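Local structure of glutaredoxin (Methanosarcina acetivorans, 5CAX) at residues K10-S15 with D46-F51. The protein probably works as a glutaredoxin-like thiol-disulfide oxidoreductase, a methanoredoxin whose protein disulfide reductase activity depends on coenzyme M. Numbering follows the deposited sequence.
Sequences KGKHVS and DFEYVF. With CD (cadmium ion), chain F.
The amide of G11 donates to the carbonyl of Y49, N to O 2.8 Å and nearly straight at 168°, and with this bond the irregular segment 10-15 runs along strand 48-51, one of the two edge strands of the glutaredoxin sheet. The case illustrates how an edge strand of a thioredoxin-type fold can take on a non-strand partner: the two chains run roughly antiparallel, yet a side chain supplies the next bond. The bend of E48 at chi2 (-83°) brings its carboxylate to the amide of K10, N to OE1 3.1 Å, which meets it from above its plane. Were E48 an alanine, the K10 amide would probably lose this acceptor and the start of segment 10-15 be less firmly held against the strand. Toward the other end, K12 NZ makes a long salt bridge, 3.8 Å, to D46 OD2. D46 also binds a cadmium ion through OD1 at 2.6 Å, and water 1 completes a small bridge by ligating the ion and donating to OD2.

Aromatic packing lies behind these polar links. The edge of Y49 points at the face of H13 with the planes at 86°, an offset edge-to-face pair beside helix 31-43, where K37 makes a weak hydrogen bond to Y49 OH. The G11 carbonyl oxygen sits over one face of the tyrosine. F47 is buried against L40 and T41 of the same helix. At the far end K10 CG, anti to the backbone N (chi1 -173°), carries the aliphatic chain past V50 toward F51, with K10 CB 3.4 Å from V50 CG2.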
loop_
_atom_site.group_PDB
_atom_site.type_symbol
_atom_site.label_atom_id
_atom_site.label_comp_id
_atom_site.label_asym_id
_atom_site.label_seq_id
_atom_site.Cartn_x
_atom_site.Cartn_y
_atom_site.Cartn_z
ATOM N N LYS A 10 4.778 8.322 2.391
ATOM C CA LYS A 10 4.420 8.560 3.802
ATOM C C LYS A 10 5.420 7.980 4.764
ATOM O O LYS A 10 6.384 8.642 5.081
ATOM C CB LYS A 10 3.031 8.031 4.214
ATOM C CG LYS A 10 2.635 8.462 5.683
ATOM C CD LYS A 10 1.260 7.977 6.166
ATOM C CE LYS A 10 1.167 7.900 7.696
ATOM N NZ LYS A 10 1.193 9.211 8.406
ATOM N N GLY A 11 5.174 6.761 5.244
ATOM C CA GLY A 11 5.942 6.217 6.338
ATOM C C GLY A 11 6.724 4.965 6.060
ATOM O O GLY A 11 6.561 3.947 6.737
ATOM N N LYS A 12 7.631 5.094 5.109
ATOM C CA LYS A 12 8.518 4.038 4.628
ATOM C C LYS A 12 9.102 3.016 5.633
ATOM O O LYS A 12 10.296 3.042 5.936
ATOM C CB LYS A 12 9.690 4.707 3.928
ATOM C CG LYS A 12 10.435 3.762 3.078
ATOM C CD LYS A 12 11.854 4.158 2.925
ATOM C CE LYS A 12 12.347 3.425 1.759
ATOM N NZ LYS A 12 11.185 3.251 0.816
ATOM N N HIS A 13 8.272 2.085 6.116
ATOM C CA HIS A 13 8.767 0.990 6.978
ATOM C C HIS A 13 9.722 0.092 6.218
ATOM O O HIS A 13 9.426 -1.075 5.979
ATOM C CB HIS A 13 7.626 0.130 7.522
ATOM C CG HIS A 13 7.446 0.214 9.013
ATOM N ND1 HIS A 13 7.000 -0.853 9.766
ATOM C CD2 HIS A 13 7.648 1.228 9.884
ATOM C CE1 HIS A 13 6.942 -0.501 11.038
ATOM N NE2 HIS A 13 7.335 0.754 11.137
ATOM N N VAL A 14 10.860 0.639 5.811
ATOM C CA VAL A 14 11.693 -0.047 4.838
ATOM C C VAL A 14 13.205 0.118 5.070
ATOM O O VAL A 14 13.715 1.231 4.942
ATOM C CB VAL A 14 11.248 0.376 3.464
ATOM C CG1 VAL A 14 12.230 0.100 2.469
ATOM C CG2 VAL A 14 10.084 -0.390 3.162
ATOM N N SER A 15 13.961 -0.959 5.377
ATOM C CA SER A 15 13.893 -2.377 4.912
ATOM C C SER A 15 14.314 -2.326 3.441
ATOM O O SER A 15 14.597 -1.254 2.928
ATOM C CB SER A 15 12.534 -3.083 5.121
ATOM O OG SER A 15 12.623 -4.505 4.975
ATOM N N ASP A 46 11.470 -3.684 0.061
ATOM C CA ASP A 46 11.521 -2.237 0.011
ATOM C C ASP A 46 10.158 -1.702 -0.441
ATOM O O ASP A 46 9.684 -2.068 -1.522
ATOM C CB ASP A 46 12.636 -1.812 -0.950
ATOM C CG ASP A 46 13.168 -0.429 -0.668
ATOM O OD1 ASP A 46 14.027 -0.339 0.226
ATOM O OD2 ASP A 46 12.751 0.545 -1.340
ATOM N N PHE A 47 9.528 -0.865 0.386
ATOM C CA PHE A 47 8.201 -0.285 0.099
ATOM C C PHE A 47 7.806 0.987 0.900
ATOM O O PHE A 47 8.479 1.432 1.807
ATOM C CB PHE A 47 7.121 -1.362 0.285
ATOM C CG PHE A 47 6.781 -1.677 1.729
ATOM C CD1 PHE A 47 5.604 -1.201 2.300
ATOM C CD2 PHE A 47 7.610 -2.480 2.497
ATOM C CE1 PHE A 47 5.280 -1.504 3.611
ATOM C CE2 PHE A 47 7.287 -2.783 3.811
ATOM C CZ PHE A 47 6.120 -2.296 4.370
ATOM N N GLU A 48 6.672 1.564 0.553
ATOM C CA GLU A 48 6.192 2.751 1.243
ATOM C C GLU A 48 4.814 2.423 1.745
ATOM O O GLU A 48 4.105 1.647 1.103
ATOM C CB GLU A 48 6.115 3.968 0.310
ATOM C CG GLU A 48 7.361 4.860 0.300
ATOM C CD GLU A 48 7.426 5.875 1.428
ATOM O OE1 GLU A 48 6.586 5.845 2.342
ATOM O OE2 GLU A 48 8.295 6.767 1.366
ATOM N N TYR A 49 4.425 2.945 2.901
ATOM C CA TYR A 49 3.010 2.883 3.220
ATOM C C TYR A 49 2.475 4.197 3.741
ATOM O O TYR A 49 3.183 4.957 4.389
ATOM C CB TYR A 49 2.687 1.753 4.181
ATOM C CG TYR A 49 3.194 1.849 5.590
ATOM C CD1 TYR A 49 2.397 2.373 6.621
ATOM C CD2 TYR A 49 4.437 1.362 5.914
ATOM C CE1 TYR A 49 2.860 2.418 7.935
ATOM C CE2 TYR A 49 4.887 1.411 7.196
ATOM C CZ TYR A 49 4.116 1.921 8.205
ATOM O OH TYR A 49 4.667 1.914 9.461
ATOM N N VAL A 50 1.207 4.434 3.402
ATOM C CA VAL A 50 0.457 5.634 3.698
ATOM C C VAL A 50 -0.825 5.263 4.464
ATOM O O VAL A 50 -1.699 4.562 3.944
ATOM C CB VAL A 50 0.075 6.400 2.372
ATOM C CG1 VAL A 50 -0.772 7.638 2.647
ATOM C CG2 VAL A 50 1.311 6.773 1.545
ATOM N N PHE A 51 -0.938 5.738 5.706
ATOM C CA PHE A 51 -2.183 5.649 6.459
ATOM C C PHE A 51 -3.065 6.876 6.216
ATOM O O PHE A 51 -2.932 7.908 6.878
ATOM C CB PHE A 51 -1.906 5.473 7.956
ATOM C CG PHE A 51 -1.587 4.059 8.345
ATOM C CD1 PHE A 51 -2.299 2.998 7.781
ATOM C CD2 PHE A 51 -0.568 3.781 9.247
ATOM C CE1 PHE A 51 -2.011 1.686 8.127
ATOM C CE2 PHE A 51 -0.268 2.482 9.599
ATOM C CZ PHE A 51 -0.992 1.425 9.039
HETATM CD CD CD F . 14.466 2.210 0.296
HETATM O O HOH W 1 14.933 2.762 -2.221
#